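Local structure of peptidoglycan D,D-transpeptidase PbpA (Mycobacterium tuberculosis, 3UN7) at residues H401-I415 against V425-R437. The protein probably cross-links the peptidoglycan of the cell wall as a D,D-transpeptidase and probably takes part in regulating cell length. Numbering follows the deposited sequence.
Sequences HGTDPRHTPPHAWYI and VAVAVLVENGADR
Ala412 and Tyr414 pair with Val431 and Val429 through four backbone hydrogen bonds, joining strands 411-415 and 425-431 as the two arms of an antiparallel hairpin whose axes approach to 4.7 Å. A type II turn runs from Val431 to Gly434, and Val431 O accepts both Ala412 N and Gly434 N, from opposite faces of its carbonyl plane. Past the turn, Ala435 N binds Pro410 O at 2.9 Å. Trp413 and Leu430 face each other in a non-hydrogen-bonded pair. With its CG anti to the backbone N (chi1 166°), Leu430 lays CD1 over one face of the indole, 3.7 Å from the centroid of the five-membered ring, a CH-pi contact; Trp413 NE1 is held by Pro190 O. The His411 ring meets the turn edge-on: Asn433 N donates to its ND1 at 3.2 Å, within 3° of the ring plane, and His401 CD2 lies over one face. His401 NE2 in turn donates to Pro409 O (2.7 Å), while Asn433 CG rests 3.5 Å from that same oxygen. Glu432 OE2 is engaged by Arg183 and Tyr189. In this central sheet of the transpeptidase domain, Trp413 comes about 7 Å, side chain to side chain, from Ser193, the probable acyl-ester nucleophile. Because the backbone N of Asn433 can only donate, His411 ND1 is probably without a proton here, and a neutral ring would then carry its hydrogen on NE2.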
# COMPACT_ATOMS: atom_id res chain seq x y z
N HIS A 401 -8.68 4.85 -15.35
CA HIS A 401 -9.41 5.50 -14.25
C HIS A 401 -10.21 6.72 -14.70
O HIS A 401 -9.98 7.25 -15.79
CB HIS A 401 -8.44 5.91 -13.12
CG HIS A 401 -7.33 6.81 -13.58
ND1 HIS A 401 -7.35 8.18 -13.39
CD2 HIS A 401 -6.19 6.54 -14.26
CE1 HIS A 401 -6.26 8.71 -13.91
NE2 HIS A 401 -5.54 7.74 -14.45
N GLY A 402 -11.12 7.17 -13.85
CA GLY A 402 -11.85 8.41 -14.07
C GLY A 402 -13.04 8.22 -14.97
O GLY A 402 -13.46 7.09 -15.24
N THR A 403 -13.58 9.34 -15.45
CA THR A 403 -14.78 9.35 -16.28
C THR A 403 -14.45 9.28 -17.77
O THR A 403 -15.34 9.06 -18.61
CB THR A 403 -15.62 10.61 -15.99
OG1 THR A 403 -14.82 11.78 -16.19
CG2 THR A 403 -16.14 10.60 -14.55
N ASP A 404 -13.17 9.46 -18.10
CA ASP A 404 -12.68 9.31 -19.47
C ASP A 404 -11.42 8.42 -19.51
O ASP A 404 -10.33 8.89 -19.83
CB ASP A 404 -12.40 10.69 -20.09
CG ASP A 404 -12.04 10.63 -21.57
OD1 ASP A 404 -12.47 9.68 -22.27
OD2 ASP A 404 -11.32 11.54 -22.03
N PRO A 405 -11.58 7.12 -19.16
CA PRO A 405 -10.45 6.19 -19.01
C PRO A 405 -9.65 5.91 -20.28
O PRO A 405 -8.49 5.51 -20.19
CB PRO A 405 -11.12 4.89 -18.52
CG PRO A 405 -12.53 5.00 -18.95
CD PRO A 405 -12.87 6.45 -18.87
N ARG A 406 -10.26 6.11 -21.45
CA ARG A 406 -9.59 5.78 -22.72
C ARG A 406 -8.57 6.83 -23.15
O ARG A 406 -7.73 6.57 -24.02
CB ARG A 406 -10.61 5.53 -23.85
CG ARG A 406 -11.42 4.25 -23.68
CD ARG A 406 -11.30 3.34 -24.90
NE ARG A 406 -11.93 3.90 -26.10
CZ ARG A 406 -11.88 3.33 -27.31
NH1 ARG A 406 -11.22 2.19 -27.49
NH2 ARG A 406 -12.48 3.91 -28.34
N HIS A 407 -8.62 8.01 -22.53
CA HIS A 407 -7.74 9.11 -22.91
C HIS A 407 -6.79 9.51 -21.78
O HIS A 407 -5.63 9.84 -22.03
CB HIS A 407 -8.57 10.31 -23.38
CG HIS A 407 -9.37 10.04 -24.62
ND1 HIS A 407 -10.51 9.27 -24.62
CD2 HIS A 407 -9.17 10.43 -25.90
CE1 HIS A 407 -10.99 9.20 -25.85
NE2 HIS A 407 -10.20 9.89 -26.65
N THR A 408 -7.28 9.46 -20.54
CA THR A 408 -6.48 9.85 -19.38
C THR A 408 -5.34 8.83 -19.19
O THR A 408 -5.57 7.63 -19.31
CB THR A 408 -7.37 9.98 -18.10
OG1 THR A 408 -8.52 10.79 -18.41
CG2 THR A 408 -6.63 10.65 -16.96
N PRO A 409 -4.11 9.32 -18.93
CA PRO A 409 -2.99 8.41 -18.71
C PRO A 409 -3.33 7.46 -17.56
O PRO A 409 -3.70 7.92 -16.48
CB PRO A 409 -1.83 9.34 -18.29
CG PRO A 409 -2.20 10.68 -18.81
CD PRO A 409 -3.70 10.74 -18.80
N PRO A 410 -3.29 6.15 -17.82
CA PRO A 410 -3.57 5.17 -16.77
C PRO A 410 -2.56 5.19 -15.63
O PRO A 410 -1.46 5.73 -15.80
CB PRO A 410 -3.50 3.84 -17.53
CG PRO A 410 -3.79 4.21 -18.95
CD PRO A 410 -3.07 5.50 -19.12
N HIS A 411 -2.94 4.63 -14.49
CA HIS A 411 -2.03 4.45 -13.36
C HIS A 411 -1.03 3.35 -13.64
O HIS A 411 -1.30 2.46 -14.45
CB HIS A 411 -2.82 4.07 -12.10
CG HIS A 411 -3.87 5.06 -11.71
ND1 HIS A 411 -3.66 6.43 -11.77
CD2 HIS A 411 -5.12 4.89 -11.21
CE1 HIS A 411 -4.75 7.05 -11.35
NE2 HIS A 411 -5.65 6.14 -11.01
N ALA A 412 0.12 3.38 -12.97
CA ALA A 412 1.12 2.32 -13.12
C ALA A 412 1.30 1.69 -11.75
O ALA A 412 1.55 2.40 -10.78
CB ALA A 412 2.42 2.88 -13.61
N TRP A 413 1.15 0.37 -11.70
CA TRP A 413 1.27 -0.39 -10.48
C TRP A 413 2.43 -1.37 -10.59
O TRP A 413 2.70 -1.90 -11.67
CB TRP A 413 0.04 -1.26 -10.28
CG TRP A 413 -1.22 -0.64 -9.74
CD1 TRP A 413 -2.30 -0.23 -10.46
CD2 TRP A 413 -1.57 -0.47 -8.35
NE1 TRP A 413 -3.29 0.23 -9.62
CE2 TRP A 413 -2.87 0.08 -8.32
CE3 TRP A 413 -0.89 -0.71 -7.15
CZ2 TRP A 413 -3.52 0.40 -7.11
CZ3 TRP A 413 -1.55 -0.40 -5.93
CH2 TRP A 413 -2.84 0.15 -5.93
N TYR A 414 3.07 -1.64 -9.45
CA TYR A 414 4.01 -2.75 -9.31
C TYR A 414 3.73 -3.36 -7.95
O TYR A 414 3.74 -2.65 -6.95
CB TYR A 414 5.44 -2.24 -9.36
CG TYR A 414 6.56 -3.27 -9.27
CD1 TYR A 414 6.90 -4.06 -10.37
CD2 TYR A 414 7.32 -3.39 -8.11
CE1 TYR A 414 7.96 -4.97 -10.31
CE2 TYR A 414 8.37 -4.28 -8.03
CZ TYR A 414 8.68 -5.08 -9.11
OH TYR A 414 9.73 -5.94 -9.00
N ILE A 415 3.46 -4.66 -7.91
CA ILE A 415 3.38 -5.37 -6.64
C ILE A 415 4.39 -6.51 -6.66
O ILE A 415 4.61 -7.11 -7.71
CB ILE A 415 1.94 -5.84 -6.28
CG1 ILE A 415 1.38 -6.82 -7.33
CG2 ILE A 415 1.00 -4.63 -6.14
CD1 ILE A 415 0.13 -7.57 -6.85
N VAL A 425 10.14 -9.16 2.41
CA VAL A 425 9.49 -7.90 2.13
C VAL A 425 8.50 -8.09 0.98
O VAL A 425 8.73 -8.89 0.06
CB VAL A 425 10.55 -6.79 1.84
CG1 VAL A 425 11.45 -7.15 0.63
CG2 VAL A 425 9.91 -5.40 1.70
N ALA A 426 7.39 -7.38 1.06
CA ALA A 426 6.43 -7.31 -0.03
C ALA A 426 6.15 -5.83 -0.24
O ALA A 426 6.11 -5.08 0.73
CB ALA A 426 5.18 -8.03 0.35
N VAL A 427 5.94 -5.42 -1.49
CA VAL A 427 5.76 -4.00 -1.80
C VAL A 427 4.59 -3.78 -2.74
O VAL A 427 4.22 -4.68 -3.51
CB VAL A 427 7.04 -3.32 -2.39
CG1 VAL A 427 8.22 -3.46 -1.44
CG2 VAL A 427 7.41 -3.90 -3.81
N ALA A 428 4.00 -2.60 -2.65
CA ALA A 428 3.11 -2.12 -3.70
C ALA A 428 3.50 -0.70 -4.02
O ALA A 428 3.70 0.11 -3.12
CB ALA A 428 1.66 -2.15 -3.28
N VAL A 429 3.62 -0.43 -5.32
CA VAL A 429 3.90 0.92 -5.80
C VAL A 429 2.73 1.30 -6.67
O VAL A 429 2.35 0.54 -7.58
CB VAL A 429 5.19 0.96 -6.64
CG1 VAL A 429 5.44 2.37 -7.20
CG2 VAL A 429 6.36 0.47 -5.82
N LEU A 430 2.13 2.43 -6.36
CA LEU A 430 1.18 3.03 -7.28
C LEU A 430 1.71 4.39 -7.74
O LEU A 430 1.96 5.27 -6.90
CB LEU A 430 -0.21 3.18 -6.65
CG LEU A 430 -1.09 4.11 -7.49
CD1 LEU A 430 -1.76 3.37 -8.65
CD2 LEU A 430 -2.08 4.78 -6.58
N VAL A 431 1.90 4.54 -9.06
CA VAL A 431 2.23 5.83 -9.65
C VAL A 431 1.01 6.31 -10.42
O VAL A 431 0.67 5.76 -11.48
CB VAL A 431 3.44 5.75 -10.63
CG1 VAL A 431 3.69 7.12 -11.23
CG2 VAL A 431 4.70 5.25 -9.91
N GLU A 432 0.34 7.32 -9.87
CA GLU A 432 -0.84 7.89 -10.52
C GLU A 432 -0.46 8.51 -11.87
O GLU A 432 0.51 9.28 -11.96
CB GLU A 432 -1.49 8.93 -9.60
CG GLU A 432 -2.04 8.32 -8.31
CD GLU A 432 -2.98 9.26 -7.57
OE1 GLU A 432 -3.77 9.97 -8.22
OE2 GLU A 432 -2.92 9.26 -6.32
N ASN A 433 -1.22 8.16 -12.90
CA ASN A 433 -0.99 8.62 -14.27
C ASN A 433 0.40 8.26 -14.80
O ASN A 433 0.92 8.92 -15.69
CB ASN A 433 -1.27 10.13 -14.40
CG ASN A 433 -2.76 10.46 -14.27
OD1 ASN A 433 -3.42 10.02 -13.34
ND2 ASN A 433 -3.29 11.24 -15.21
N GLY A 434 1.00 7.22 -14.24
CA GLY A 434 2.39 6.87 -14.52
C GLY A 434 2.54 5.88 -15.66
O GLY A 434 3.66 5.51 -16.03
N ALA A 435 1.41 5.46 -16.23
CA ALA A 435 1.42 4.49 -17.32
C ALA A 435 2.23 4.89 -18.55
O ALA A 435 2.24 6.05 -18.98
CB ALA A 435 0.01 4.07 -17.72
N ASP A 436 2.86 3.85 -19.09
CA ASP A 436 3.75 3.76 -20.23
C ASP A 436 2.95 3.53 -21.52
O ASP A 436 1.82 3.05 -21.45
CB ASP A 436 4.50 2.45 -19.98
CG ASP A 436 5.92 2.50 -20.32
OD1 ASP A 436 6.71 2.44 -19.35
OD2 ASP A 436 6.24 2.54 -21.53
N ARG A 437 3.53 3.83 -22.68
CA ARG A 437 2.93 3.38 -23.95
C ARG A 437 3.85 2.45 -24.77
O ARG A 437 3.46 1.97 -25.85
CB ARG A 437 2.46 4.56 -24.80
CG ARG A 437 1.14 5.22 -24.35
CD ARG A 437 1.05 6.63 -24.93
NE ARG A 437 -0.30 7.19 -25.01
CZ ARG A 437 -1.24 6.80 -25.88
NH1 ARG A 437 -2.43 7.39 -25.87
NH2 ARG A 437 -1.02 5.82 -26.75